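Side-chain contacts in tannase (Fusobacterium nucleatum subsp. nucleatum ATCC 25586, PDB 6YQ4), which hydrolyses gallotannins, thereby providing detoxicant activity against them, and carries a bound magnesium ion: residues Gln47-Tyr52 and Lys140-Tyr145; Ala71-Pro76 and Arg144-Asn149; Tyr219-Asn224 and Thr301-Ile306; Thr447-Pro452 and Val466-Pro471. All blocks are in the same frame, centred on the assembly; numbering follows the deposited sequence.

Contact 1 (Gln47-Tyr52 and Lys140-Tyr145); sequences QNMNIY and KAAVRY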
loop_
_atom_site.group_PDB
_atom_site.type_symbol
_atom_site.label_atom_id
_atom_site.label_comp_id
_atom_site.label_asym_id
_atom_site.label_seq_id
_atom_site.Cartn_x
_atom_site.Cartn_y
_atom_site.Cartn_z
ATOM N N GLN A 47 14.342 12.560 -0.199
ATOM C CA GLN A 47 14.632 12.092 -1.546
ATOM C C GLN A 47 16.054 11.564 -1.647
ATOM O O GLN A 47 16.826 12.027 -2.488
ATOM C CB GLN A 47 14.423 13.206 -2.572
ATOM C CG GLN A 47 13.026 13.824 -2.578
ATOM C CD GLN A 47 12.916 14.983 -3.563
ATOM O OE1 GLN A 47 13.527 16.037 -3.369
ATOM N NE2 GLN A 47 12.150 14.780 -4.638
ATOM N N ASN A 48 16.419 10.616 -0.790
ATOM C CA ASN A 48 17.650 9.858 -0.957
ATOM C C ASN A 48 17.349 8.372 -0.779
ATOM O O ASN A 48 16.274 7.991 -0.308
ATOM C CB ASN A 48 18.727 10.313 0.018
ATOM C CG ASN A 48 18.400 9.949 1.443
ATOM O OD1 ASN A 48 18.494 8.781 1.841
ATOM N ND2 ASN A 48 18.020 10.950 2.236
ATOM N N MET A 49 18.323 7.529 -1.136
ATOM C CA MET A 49 18.135 6.084 -1.166
ATOM C C MET A 49 19.382 5.348 -0.681
ATOM O O MET A 49 20.508 5.731 -1.008
ATOM C CB MET A 49 17.779 5.635 -2.577
ATOM C CG MET A 49 17.824 4.154 -2.803
ATOM S SD MET A 49 17.187 3.754 -4.456
ATOM C CE MET A 49 18.156 4.869 -5.479
ATOM N N ASN A 50 19.166 4.277 0.083
ATOM C CA ASN A 50 20.223 3.389 0.552
ATOM C C ASN A 50 20.251 2.139 -0.312
ATOM O O ASN A 50 19.208 1.508 -0.528
ATOM C CB ASN A 50 20.000 2.962 2.002
ATOM C CG ASN A 50 20.104 4.103 2.966
ATOM O OD1 ASN A 50 20.816 5.068 2.719
ATOM N ND2 ASN A 50 19.398 3.998 4.085
ATOM N N ILE A 51 21.440 1.760 -0.766
ATOM C CA ILE A 51 21.633 0.566 -1.580
ATOM C C ILE A 51 22.576 -0.376 -0.844
ATOM O O ILE A 51 23.674 0.025 -0.446
ATOM C CB ILE A 51 22.181 0.916 -2.970
ATOM C CG1 ILE A 51 21.154 1.733 -3.751
ATOM C CG2 ILE A 51 22.571 -0.352 -3.715
ATOM C CD1 ILE A 51 21.636 2.078 -5.148
ATOM N N TYR A 52 22.142 -1.619 -0.657
ATOM C CA TYR A 52 22.924 -2.648 0.013
ATOM C C TYR A 52 23.184 -3.799 -0.949
ATOM O O TYR A 52 22.251 -4.316 -1.578
ATOM C CB TYR A 52 22.198 -3.150 1.249
ATOM C CG TYR A 52 21.829 -2.041 2.193
ATOM C CD1 TYR A 52 22.804 -1.395 2.947
ATOM C CD2 TYR A 52 20.510 -1.617 2.320
ATOM C CE1 TYR A 52 22.475 -0.381 3.816
ATOM C CE2 TYR A 52 20.175 -0.607 3.187
ATOM C CZ TYR A 52 21.160 0.004 3.936
ATOM O OH TYR A 52 20.823 1.016 4.795
ATOM N N LYS A 140 9.149 6.592 -8.335
ATOM C CA LYS A 140 9.459 6.479 -9.759
ATOM C C LYS A 140 10.864 6.984 -10.049
ATOM O O LYS A 140 11.645 6.322 -10.740
ATOM C CB LYS A 140 8.423 7.257 -10.584
ATOM C CG LYS A 140 7.051 6.580 -10.640
ATOM C CD LYS A 140 5.971 7.490 -11.219
ATOM C CE LYS A 140 4.674 6.704 -11.378
ATOM N NZ LYS A 140 4.766 5.663 -12.476
ATOM N N ALA A 141 11.211 8.140 -9.481
ATOM C CA ALA A 141 12.516 8.747 -9.693
ATOM C C ALA A 141 13.649 7.870 -9.187
ATOM O O ALA A 141 14.733 7.861 -9.780
ATOM C CB ALA A 141 12.553 10.100 -9.000
ATOM N N ALA A 142 13.438 7.137 -8.095
ATOM C CA ALA A 142 14.494 6.248 -7.616
ATOM C C ALA A 142 14.650 5.039 -8.531
ATOM O O ALA A 142 15.776 4.618 -8.812
ATOM C CB ALA A 142 14.231 5.812 -6.173
ATOM N N VAL A 143 13.538 4.484 -9.027
ATOM C CA VAL A 143 13.610 3.425 -10.036
ATOM C C VAL A 143 14.403 3.895 -11.243
ATOM O O VAL A 143 15.275 3.180 -11.758
ATOM C CB VAL A 143 12.196 2.965 -10.449
ATOM C CG1 VAL A 143 12.266 1.980 -11.636
ATOM C CG2 VAL A 143 11.513 2.298 -9.305
ATOM N N ARG A 144 14.116 5.101 -11.718
ATOM C CA ARG A 144 14.822 5.606 -12.887
ATOM C C ARG A 144 16.321 5.675 -12.625
ATOM O O ARG A 144 17.128 5.329 -13.495
ATOM C CB ARG A 144 14.246 6.968 -13.277
ATOM C CG ARG A 144 12.782 6.866 -13.653
ATOM C CD ARG A 144 12.195 8.171 -14.118
ATOM N NE ARG A 144 10.927 7.977 -14.814
ATOM C CZ ARG A 144 10.773 8.074 -16.129
ATOM N NH1 ARG A 144 11.805 8.366 -16.911
ATOM N NH2 ARG A 144 9.581 7.897 -16.662
ATOM N N TYR A 145 16.703 6.089 -11.413
ATOM C CA TYR A 145 18.098 6.036 -10.985
ATOM C C TYR A 145 18.658 4.623 -11.078
ATOM O O TYR A 145 19.787 4.424 -11.543
ATOM C CB TYR A 145 18.216 6.562 -9.551
ATOM C CG TYR A 145 19.611 6.519 -8.978
ATOM C CD1 TYR A 145 20.426 7.655 -8.998
ATOM C CD2 TYR A 145 20.113 5.352 -8.406
ATOM C CE1 TYR A 145 21.695 7.623 -8.489
ATOM C CE2 TYR A 145 21.385 5.312 -7.888
ATOM C CZ TYR A 145 22.175 6.452 -7.928
ATOM O OH TYR A 145 23.451 6.406 -7.418
#
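M49 and Y145 make the tightest approach here, an apolar one: the M49 CE methyl lies 3.6 Å from Y145 CD2. The M49 chain runs extended through its first two torsions and then bends at the thioether (chi3 51°), which turns CE onto the tyrosine ring; the two side chains cross at a slant. Further up the same side chain, the sulfur touches alanine, with M49 SD 4.0 Å from A142 CB. I51 adds a longer methyl-to-ring contact, its CD1 reaching Y145 CE2 at 4.2 Å, also obliquely. The Y145 ring is thus touched by two methyls from alternate residues of one strand. No hydrogen bond crosses between the segments; the helix keeps its own backbone bonds, such as Y145 N to A141 O, and R144 forms a salt bridge with D198. The axes of 48-52 and 140-145 pass 9.8 Å apart at 47°, a separation that these side chains bridge. Helix 134-148 lies across one face of the large mixed sheet: A142 touches P114 of strand 110-114 and Y145 touches I35 of strand 26-36, while helix 185-191 packs against A141 and R144.

Contact 2 (Ala71-Pro76 and Arg144-Asn149); sequences APIFFP and RYLYLN
I73 and L146 mark the nearest backbone approach between strand 73-76 and the end of helix 134-148, their CA atoms standing 9.2 Å apart. That gap is spanned by one branch of L146: its CD1 sits 3.9 Å from F75 CD1 and 4.0 Å from I73 CG2, so a single methyl touches both. The I73 and L146 side chains run past each other in opposite directions, whereas F75 and L146 meet at a slant. I73 CG2 lies anti to the backbone N (CG1 has chi1 -63°), on the side where L146 can touch it. At the helix end N149 bonds back to the last turn: ND2 gives a 3.0 Å hydrogen bond to Y145 O, while N149 N reaches this oxygen from the other face of its plane. The same ND2 lies over the centre of the Y145 ring, 3.3 Å above it. Between the segments, however, there is no hydrogen bond, and all three touching residues are buried. The join consequently rests on van der Waals and hydrophobic contact, close to the magnesium site of D150, M153 and G155.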
loop_
_atom_site.group_PDB
_atom_site.type_symbol
_atom_site.label_atom_id
_atom_site.label_comp_id
_atom_site.label_asym_id
_atom_site.label_seq_id
_atom_site.Cartn_x
_atom_site.Cartn_y
_atom_site.Cartn_z
ATOM N N ALA A 71 21.068 -10.752 -9.751
ATOM C CA ALA A 71 20.265 -10.684 -8.545
ATOM C C ALA A 71 19.059 -9.783 -8.747
ATOM O O ALA A 71 19.211 -8.633 -9.170
ATOM C CB ALA A 71 21.117 -10.170 -7.388
ATOM N N PRO A 72 17.857 -10.259 -8.453
ATOM C CA PRO A 72 16.718 -9.348 -8.308
ATOM C C PRO A 72 17.040 -8.220 -7.337
ATOM O O PRO A 72 17.873 -8.363 -6.434
ATOM C CB PRO A 72 15.602 -10.249 -7.765
ATOM C CG PRO A 72 16.010 -11.620 -8.097
ATOM C CD PRO A 72 17.508 -11.657 -8.180
ATOM N N ILE A 73 16.362 -7.091 -7.528
ATOM C CA ILE A 73 16.554 -5.898 -6.714
ATOM C C ILE A 73 15.305 -5.741 -5.862
ATOM O O ILE A 73 14.198 -5.566 -6.394
ATOM C CB ILE A 73 16.839 -4.655 -7.578
ATOM C CG1 ILE A 73 18.153 -4.842 -8.346
ATOM C CG2 ILE A 73 16.930 -3.377 -6.724
ATOM C CD1 ILE A 73 18.571 -3.641 -9.162
ATOM N N PHE A 74 15.481 -5.842 -4.541
ATOM C CA PHE A 74 14.391 -5.707 -3.585
ATOM C C PHE A 74 14.245 -4.231 -3.224
ATOM O O PHE A 74 15.198 -3.608 -2.738
ATOM C CB PHE A 74 14.661 -6.562 -2.346
ATOM C CG PHE A 74 13.539 -6.539 -1.327
ATOM C CD1 PHE A 74 12.304 -7.120 -1.619
ATOM C CD2 PHE A 74 13.723 -5.952 -0.078
ATOM C CE1 PHE A 74 11.267 -7.108 -0.687
ATOM C CE2 PHE A 74 12.685 -5.930 0.868
ATOM C CZ PHE A 74 11.440 -6.507 0.554
ATOM N N PHE A 75 13.043 -3.692 -3.435
ATOM C CA PHE A 75 12.759 -2.255 -3.403
ATOM C C PHE A 75 11.712 -1.909 -2.333
ATOM O O PHE A 75 10.570 -1.563 -2.663
ATOM C CB PHE A 75 12.303 -1.840 -4.806
ATOM C CG PHE A 75 12.266 -0.358 -5.044
ATOM C CD1 PHE A 75 13.441 0.355 -5.278
ATOM C CD2 PHE A 75 11.057 0.328 -5.068
ATOM C CE1 PHE A 75 13.415 1.743 -5.487
ATOM C CE2 PHE A 75 11.023 1.713 -5.299
ATOM C CZ PHE A 75 12.202 2.415 -5.505
ATOM N N PRO A 76 12.070 -1.968 -1.042
ATOM C CA PRO A 76 11.110 -1.578 0.016
ATOM C C PRO A 76 11.039 -0.073 0.277
ATOM O O PRO A 76 12.060 0.610 0.372
ATOM C CB PRO A 76 11.649 -2.298 1.263
ATOM C CG PRO A 76 13.157 -2.327 1.036
ATOM C CD PRO A 76 13.356 -2.439 -0.478
ATOM N N ARG A 144 14.116 5.101 -11.718
ATOM C CA ARG A 144 14.822 5.606 -12.887
ATOM C C ARG A 144 16.321 5.675 -12.625
ATOM O O ARG A 144 17.128 5.329 -13.495
ATOM C CB ARG A 144 14.246 6.968 -13.277
ATOM C CG ARG A 144 12.782 6.866 -13.653
ATOM C CD ARG A 144 12.195 8.171 -14.118
ATOM N NE ARG A 144 10.927 7.977 -14.814
ATOM C CZ ARG A 144 10.773 8.074 -16.129
ATOM N NH1 ARG A 144 11.805 8.366 -16.911
ATOM N NH2 ARG A 144 9.581 7.897 -16.662
ATOM N N TYR A 145 16.703 6.089 -11.413
ATOM C CA TYR A 145 18.098 6.036 -10.985
ATOM C C TYR A 145 18.658 4.623 -11.078
ATOM O O TYR A 145 19.787 4.424 -11.543
ATOM C CB TYR A 145 18.216 6.562 -9.551
ATOM C CG TYR A 145 19.611 6.519 -8.978
ATOM C CD1 TYR A 145 20.426 7.655 -8.998
ATOM C CD2 TYR A 145 20.113 5.352 -8.406
ATOM C CE1 TYR A 145 21.695 7.623 -8.489
ATOM C CE2 TYR A 145 21.385 5.312 -7.888
ATOM C CZ TYR A 145 22.175 6.452 -7.928
ATOM O OH TYR A 145 23.451 6.406 -7.418
ATOM N N LEU A 146 17.895 3.629 -10.618
ATOM C CA LEU A 146 18.338 2.240 -10.725
ATOM C C LEU A 146 18.595 1.834 -12.168
ATOM O O LEU A 146 19.604 1.178 -12.453
ATOM C CB LEU A 146 17.315 1.307 -10.099
ATOM C CG LEU A 146 17.122 1.492 -8.597
ATOM C CD1 LEU A 146 16.227 0.379 -8.062
ATOM C CD2 LEU A 146 18.452 1.501 -7.902
ATOM N N TYR A 147 17.697 2.206 -13.094
ATOM C CA TYR A 147 17.892 1.839 -14.503
ATOM C C TYR A 147 19.098 2.547 -15.103
ATOM O O TYR A 147 19.903 1.924 -15.805
ATOM C CB TYR A 147 16.636 2.155 -15.325
ATOM C CG TYR A 147 15.591 1.061 -15.254
ATOM C CD1 TYR A 147 15.812 -0.184 -15.849
ATOM C CD2 TYR A 147 14.396 1.257 -14.571
ATOM C CE1 TYR A 147 14.858 -1.198 -15.776
ATOM C CE2 TYR A 147 13.432 0.252 -14.495
ATOM C CZ TYR A 147 13.668 -0.972 -15.095
ATOM O OH TYR A 147 12.709 -1.955 -15.004
ATOM N N LEU A 148 19.238 3.852 -14.834
ATOM C CA LEU A 148 20.364 4.622 -15.357
ATOM C C LEU A 148 21.704 4.020 -14.962
ATOM O O LEU A 148 22.669 4.087 -15.735
ATOM C CB LEU A 148 20.267 6.068 -14.872
ATOM C CG LEU A 148 21.299 7.026 -15.482
ATOM C CD1 LEU A 148 20.655 8.161 -16.252
ATOM C CD2 LEU A 148 22.187 7.589 -14.396
ATOM N N ASN A 149 21.789 3.418 -13.778
ATOM C CA ASN A 149 23.040 2.871 -13.268
ATOM C C ASN A 149 23.093 1.360 -13.336
ATOM O O ASN A 149 23.924 0.760 -12.651
ATOM C CB ASN A 149 23.259 3.289 -11.819
ATOM C CG ASN A 149 23.518 4.745 -11.676
ATOM O OD1 ASN A 149 24.598 5.224 -12.004
ATOM N ND2 ASN A 149 22.538 5.468 -11.171
#

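Contact 3 (Tyr219-Asn224 and Thr301-Ile306); sequences YEWMYN and TYLSII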
loop_
_atom_site.group_PDB
_atom_site.type_symbol
_atom_site.label_atom_id
_atom_site.label_comp_id
_atom_site.label_asym_id
_atom_site.label_seq_id
_atom_site.Cartn_x
_atom_site.Cartn_y
_atom_site.Cartn_z
ATOM N N TYR A 219 -16.477 1.057 2.520
ATOM C CA TYR A 219 -16.363 0.832 3.961
ATOM C C TYR A 219 -17.733 0.787 4.629
ATOM O O TYR A 219 -17.943 0.018 5.571
ATOM C CB TYR A 219 -15.500 1.924 4.579
ATOM C CG TYR A 219 -14.943 1.593 5.952
ATOM C CD1 TYR A 219 -15.635 1.957 7.100
ATOM C CD2 TYR A 219 -13.755 0.892 6.097
ATOM C CE1 TYR A 219 -15.128 1.663 8.371
ATOM C CE2 TYR A 219 -13.236 0.592 7.357
ATOM C CZ TYR A 219 -13.935 0.991 8.496
ATOM O OH TYR A 219 -13.455 0.711 9.759
ATOM N N GLU A 220 -18.681 1.572 4.135
ATOM C CA GLU A 220 -20.030 1.563 4.670
ATOM C C GLU A 220 -20.868 0.421 4.111
ATOM O O GLU A 220 -21.734 -0.105 4.810
ATOM C CB GLU A 220 -20.679 2.918 4.384
ATOM C CG GLU A 220 -19.978 4.053 5.138
ATOM C CD GLU A 220 -19.711 3.685 6.593
ATOM O OE1 GLU A 220 -18.608 3.979 7.090
ATOM O OE2 GLU A 220 -20.610 3.100 7.250
ATOM N N TRP A 221 -20.646 0.037 2.856
ATOM C CA TRP A 221 -21.218 -1.207 2.362
ATOM C C TRP A 221 -20.868 -2.374 3.286
ATOM O O TRP A 221 -21.752 -3.094 3.761
ATOM C CB TRP A 221 -20.737 -1.465 0.936
ATOM C CG TRP A 221 -21.196 -2.776 0.436
ATOM C CD1 TRP A 221 -22.458 -3.115 0.067
ATOM C CD2 TRP A 221 -20.398 -3.945 0.284
ATOM N NE1 TRP A 221 -22.503 -4.437 -0.314
ATOM C CE2 TRP A 221 -21.248 -4.970 -0.183
ATOM C CE3 TRP A 221 -19.055 -4.238 0.528
ATOM C CZ2 TRP A 221 -20.789 -6.255 -0.442
ATOM C CZ3 TRP A 221 -18.605 -5.519 0.266
ATOM C CH2 TRP A 221 -19.468 -6.509 -0.217
ATOM N N MET A 222 -19.584 -2.542 3.593
ATOM C CA MET A 222 -19.180 -3.573 4.546
ATOM C C MET A 222 -19.751 -3.341 5.953
ATOM O O MET A 222 -20.328 -4.253 6.554
ATOM C CB MET A 222 -17.662 -3.653 4.592
ATOM C CG MET A 222 -17.160 -5.000 5.063
ATOM S SD MET A 222 -15.657 -5.542 4.250
ATOM C CE MET A 222 -16.226 -5.470 2.583
ATOM N N TYR A 223 -19.604 -2.137 6.511
ATOM C CA TYR A 223 -19.759 -1.971 7.952
ATOM C C TYR A 223 -21.000 -1.178 8.373
ATOM O O TYR A 223 -21.104 -0.774 9.538
ATOM C CB TYR A 223 -18.486 -1.345 8.527
ATOM C CG TYR A 223 -17.329 -2.290 8.463
ATOM C CD1 TYR A 223 -16.277 -2.069 7.585
ATOM C CD2 TYR A 223 -17.305 -3.447 9.243
ATOM C CE1 TYR A 223 -15.224 -2.960 7.490
ATOM C CE2 TYR A 223 -16.241 -4.365 9.134
ATOM C CZ TYR A 223 -15.214 -4.103 8.259
ATOM O OH TYR A 223 -14.156 -4.970 8.149
ATOM N N ASN A 224 -21.944 -0.947 7.468
ATOM C CA ASN A 224 -23.211 -0.347 7.859
ATOM C C ASN A 224 -23.897 -1.199 8.922
ATOM O O ASN A 224 -23.951 -2.429 8.821
ATOM C CB ASN A 224 -24.119 -0.207 6.638
ATOM C CG ASN A 224 -25.387 0.536 6.940
ATOM O OD1 ASN A 224 -26.474 -0.031 6.891
ATOM N ND2 ASN A 224 -25.261 1.820 7.239
ATOM N N THR A 301 -20.924 -12.512 -2.447
ATOM C CA THR A 301 -20.650 -13.949 -2.388
ATOM C C THR A 301 -19.182 -14.238 -2.689
ATOM O O THR A 301 -18.580 -15.143 -2.099
ATOM C CB THR A 301 -21.574 -14.698 -3.365
ATOM O OG1 THR A 301 -22.927 -14.602 -2.911
ATOM C CG2 THR A 301 -21.203 -16.182 -3.494
ATOM N N TYR A 302 -18.588 -13.469 -3.600
ATOM C CA TYR A 302 -17.154 -13.573 -3.843
ATOM C C TYR A 302 -16.352 -13.243 -2.583
ATOM O O TYR A 302 -15.420 -13.973 -2.219
ATOM C CB TYR A 302 -16.754 -12.646 -4.992
ATOM C CG TYR A 302 -15.270 -12.580 -5.231
ATOM C CD1 TYR A 302 -14.627 -13.556 -5.975
ATOM C CD2 TYR A 302 -14.510 -11.558 -4.703
ATOM C CE1 TYR A 302 -13.277 -13.510 -6.178
ATOM C CE2 TYR A 302 -13.150 -11.509 -4.902
ATOM C CZ TYR A 302 -12.547 -12.484 -5.644
ATOM O OH TYR A 302 -11.194 -12.422 -5.857
ATOM N N LEU A 303 -16.689 -12.135 -1.907
ATOM C CA LEU A 303 -15.946 -11.773 -0.708
ATOM C C LEU A 303 -16.059 -12.845 0.360
ATOM O O LEU A 303 -15.072 -13.177 1.031
ATOM C CB LEU A 303 -16.438 -10.448 -0.147
ATOM C CG LEU A 303 -16.086 -9.168 -0.858
ATOM C CD1 LEU A 303 -15.996 -8.098 0.205
ATOM C CD2 LEU A 303 -14.767 -9.336 -1.566
ATOM N N SER A 304 -17.265 -13.379 0.549
ATOM C CA SER A 304 -17.451 -14.369 1.592
ATOM C C SER A 304 -16.586 -15.594 1.332
ATOM O O SER A 304 -16.156 -16.259 2.276
ATOM C CB SER A 304 -18.930 -14.739 1.692
ATOM O OG SER A 304 -19.273 -15.743 0.744
ATOM N N ILE A 305 -16.287 -15.886 0.065
ATOM C CA ILE A 305 -15.458 -17.049 -0.242
ATOM C C ILE A 305 -14.010 -16.797 0.151
ATOM O O ILE A 305 -13.321 -17.701 0.639
ATOM C CB ILE A 305 -15.604 -17.427 -1.727
ATOM C CG1 ILE A 305 -17.045 -17.842 -2.010
ATOM C CG2 ILE A 305 -14.705 -18.577 -2.061
ATOM C CD1 ILE A 305 -17.354 -18.059 -3.483
ATOM N N ILE A 306 -13.528 -15.562 -0.024
ATOM C CA ILE A 306 -12.215 -15.188 0.508
ATOM C C ILE A 306 -12.136 -15.509 1.996
ATOM O O ILE A 306 -11.136 -16.046 2.482
ATOM C CB ILE A 306 -11.942 -13.697 0.262
ATOM C CG1 ILE A 306 -11.758 -13.406 -1.207
ATOM C CG2 ILE A 306 -10.709 -13.220 1.023
ATOM C CD1 ILE A 306 -11.690 -11.904 -1.407
#
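L303 points its CD1 methyl at both W221 and M222. The methyl meets the tryptophan in the plane of its ring, at the benzo edge, 3.7 Å from W221 CZ3 and 3.8 Å from CH2, with the two side chains coming from opposite directions. W221 is extended from its helix, CG anti to the backbone N (chi1 175°), which sends the six-membered ring outward, while its NE1 is held by a hydrogen bond to G295 O. M222 arrives differently. Its bond from CA to CB does not aim at 301-306, but the chain turns at chi2 (144°, well off a staggered value) and again at chi3 (-57°), which carries CE to 3.6 Å from L303 CD1. Both helices, 212-223 and 298-316, belong to the long excursion between sheet strands 202-206 and 435-439, an insertion of the kind that alpha/beta-hydrolase folds often carry. On the far side of M222, its CG lies 3.7 Å above the Y223 ring plane, offset toward the rim. Y223 in turn places CD1 over the centre of the Y219 ring. Helix 450-461 packs alongside: A450 touches W221 and M222, and A453 touches L303.

Contact 4 (Thr447-Pro452 and Val466-Pro471); sequences TSLAIP and VNFAAP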
loop_
_atom_site.group_PDB
_atom_site.type_symbol
_atom_site.label_atom_id
_atom_site.label_comp_id
_atom_site.label_asym_id
_atom_site.label_seq_id
_atom_site.Cartn_x
_atom_site.Cartn_y
_atom_site.Cartn_z
ATOM N N THR A 447 -9.210 -0.484 6.227
ATOM C CA THR A 447 -9.960 -0.275 5.002
ATOM C C THR A 447 -10.819 -1.506 4.764
ATOM O O THR A 447 -10.617 -2.557 5.374
ATOM C CB THR A 447 -9.055 -0.005 3.791
ATOM O OG1 THR A 447 -9.867 0.389 2.685
ATOM C CG2 THR A 447 -8.249 -1.236 3.404
ATOM N N SER A 448 -11.810 -1.343 3.908
ATOM C CA SER A 448 -12.675 -2.447 3.531
ATOM C C SER A 448 -11.893 -3.525 2.782
ATOM O O SER A 448 -11.092 -3.221 1.901
ATOM C CB SER A 448 -13.798 -1.910 2.654
ATOM O OG SER A 448 -14.798 -2.878 2.484
ATOM N N LEU A 449 -12.126 -4.797 3.130
ATOM C CA LEU A 449 -11.563 -5.886 2.326
ATOM C C LEU A 449 -12.033 -5.822 0.866
ATOM O O LEU A 449 -11.382 -6.383 -0.022
ATOM C CB LEU A 449 -11.944 -7.239 2.936
ATOM C CG LEU A 449 -11.504 -8.517 2.218
ATOM C CD1 LEU A 449 -9.996 -8.698 2.316
ATOM C CD2 LEU A 449 -12.205 -9.715 2.802
ATOM N N ALA A 450 -13.138 -5.123 0.610
ATOM C CA ALA A 450 -13.631 -4.945 -0.747
ATOM C C ALA A 450 -12.617 -4.238 -1.634
ATOM O O ALA A 450 -12.605 -4.462 -2.849
ATOM C CB ALA A 450 -14.950 -4.164 -0.706
ATOM N N ILE A 451 -11.760 -3.398 -1.055
ATOM C CA ILE A 451 -10.889 -2.506 -1.820
ATOM C C ILE A 451 -9.687 -3.281 -2.356
ATOM O O ILE A 451 -9.428 -3.225 -3.568
ATOM C CB ILE A 451 -10.437 -1.285 -0.987
ATOM C CG1 ILE A 451 -11.585 -0.300 -0.775
ATOM C CG2 ILE A 451 -9.277 -0.560 -1.701
ATOM C CD1 ILE A 451 -11.835 0.595 -2.012
ATOM N N PRO A 452 -8.903 -3.981 -1.524
ATOM C CA PRO A 452 -7.848 -4.826 -2.103
ATOM C C PRO A 452 -8.399 -5.943 -2.981
ATOM O O PRO A 452 -7.771 -6.271 -4.000
ATOM C CB PRO A 452 -7.094 -5.383 -0.874
ATOM C CG PRO A 452 -8.052 -5.242 0.298
ATOM C CD PRO A 452 -8.864 -3.996 -0.041
ATOM N N VAL A 466 -1.641 -12.912 -10.046
ATOM C CA VAL A 466 -2.002 -12.275 -8.792
ATOM C C VAL A 466 -2.052 -13.312 -7.678
ATOM O O VAL A 466 -2.768 -14.307 -7.790
ATOM C CB VAL A 466 -3.357 -11.562 -8.907
ATOM C CG1 VAL A 466 -3.835 -11.108 -7.545
ATOM C CG2 VAL A 466 -3.259 -10.378 -9.876
ATOM N N ASN A 467 -1.338 -13.052 -6.575
ATOM C CA ASN A 467 -1.361 -13.902 -5.380
ATOM C C ASN A 467 -1.984 -13.094 -4.234
ATOM O O ASN A 467 -1.313 -12.263 -3.611
ATOM C CB ASN A 467 0.050 -14.388 -5.039
ATOM C CG ASN A 467 0.076 -15.393 -3.895
ATOM O OD1 ASN A 467 -0.524 -15.181 -2.848
ATOM N ND2 ASN A 467 0.801 -16.475 -4.084
ATOM N N PHE A 468 -3.268 -13.370 -3.946
ATOM C CA PHE A 468 -4.109 -12.612 -3.028
ATOM C C PHE A 468 -4.693 -13.537 -1.979
ATOM O O PHE A 468 -5.136 -14.645 -2.291
ATOM C CB PHE A 468 -5.244 -11.908 -3.757
ATOM C CG PHE A 468 -6.229 -11.187 -2.840
ATOM C CD1 PHE A 468 -5.814 -10.182 -1.999
ATOM C CD2 PHE A 468 -7.576 -11.489 -2.873
ATOM C CE1 PHE A 468 -6.722 -9.502 -1.178
ATOM C CE2 PHE A 468 -8.496 -10.809 -2.038
ATOM C CZ PHE A 468 -8.062 -9.819 -1.190
ATOM N N ALA A 469 -4.721 -13.048 -0.744
ATOM C CA ALA A 469 -5.012 -13.827 0.449
ATOM C C ALA A 469 -5.375 -12.864 1.575
ATOM O O ALA A 469 -4.806 -11.772 1.686
ATOM C CB ALA A 469 -3.808 -14.683 0.863
ATOM N N ALA A 470 -6.319 -13.285 2.413
ATOM C CA ALA A 470 -6.686 -12.569 3.638
ATOM C C ALA A 470 -6.292 -13.453 4.809
ATOM O O ALA A 470 -7.078 -14.300 5.252
ATOM C CB ALA A 470 -8.173 -12.237 3.668
ATOM N N PRO A 471 -5.075 -13.311 5.323
ATOM C CA PRO A 471 -4.610 -14.199 6.399
ATOM C C PRO A 471 -5.458 -14.056 7.659
ATOM O O PRO A 471 -5.722 -12.950 8.131
ATOM C CB PRO A 471 -3.167 -13.736 6.635
ATOM C CG PRO A 471 -2.799 -12.960 5.403
ATOM C CD PRO A 471 -4.053 -12.331 4.921
#
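F468 extends its ring from the strand (chi1 175°) toward the start of helix 450-461, where it overlaps P452 and L449. P452 CB lies 4.1 Å from F468 CE1, and L449 CD1 lies 4.2 Å from F468 CZ; both approaches to the ring are oblique. The leucine does not set out toward the strand, but its branch at CG (chi2 70°) brings CD1 round, and this methyl also touches A470 CB at 4.2 Å. F468 and A470, two residues apart, thus meet the same CD1. Ahead of the helix, S448 caps weakly, its OG accepting from A450 N at 3.4 Å. I306 of helix 298-316 borders F468 and A470. No hydrogen bond links the two segments, so the join rests on apolar contact. It packs the opening of a helix on the strand that follows it, closing the beta-alpha-beta unit of strands 435-439 and 465-469 and helix 450-461, with L449 near, but not touching, residues whose geometry is consistent with a Ser-His-Asp triad of the alpha/beta-hydrolase type.

How the contacts relate
From the N terminus, contact 1 closes the loop from strand 48-54 to helix 134-148, and contact 2 brings strand 73-76 onto the same helix. The two spans overlap and cross rather than nest, since contact 2 opens later and ends later; the second segments share R144 and Y145. They touch through F75, which meets A142 and V143, and through L146, which meets M49 and I51. Contact 3 closes the excursion from helix 212-223 to helix 298-316, and contact 4 closes the short return from 447-452 to 466-471. These follow in series, yet touch, with Y219 against S448. Contacts 1, 2 and 4 reach one sheet, the centres of 1 and 4 about 28 Å apart; contact 3 joins two helices.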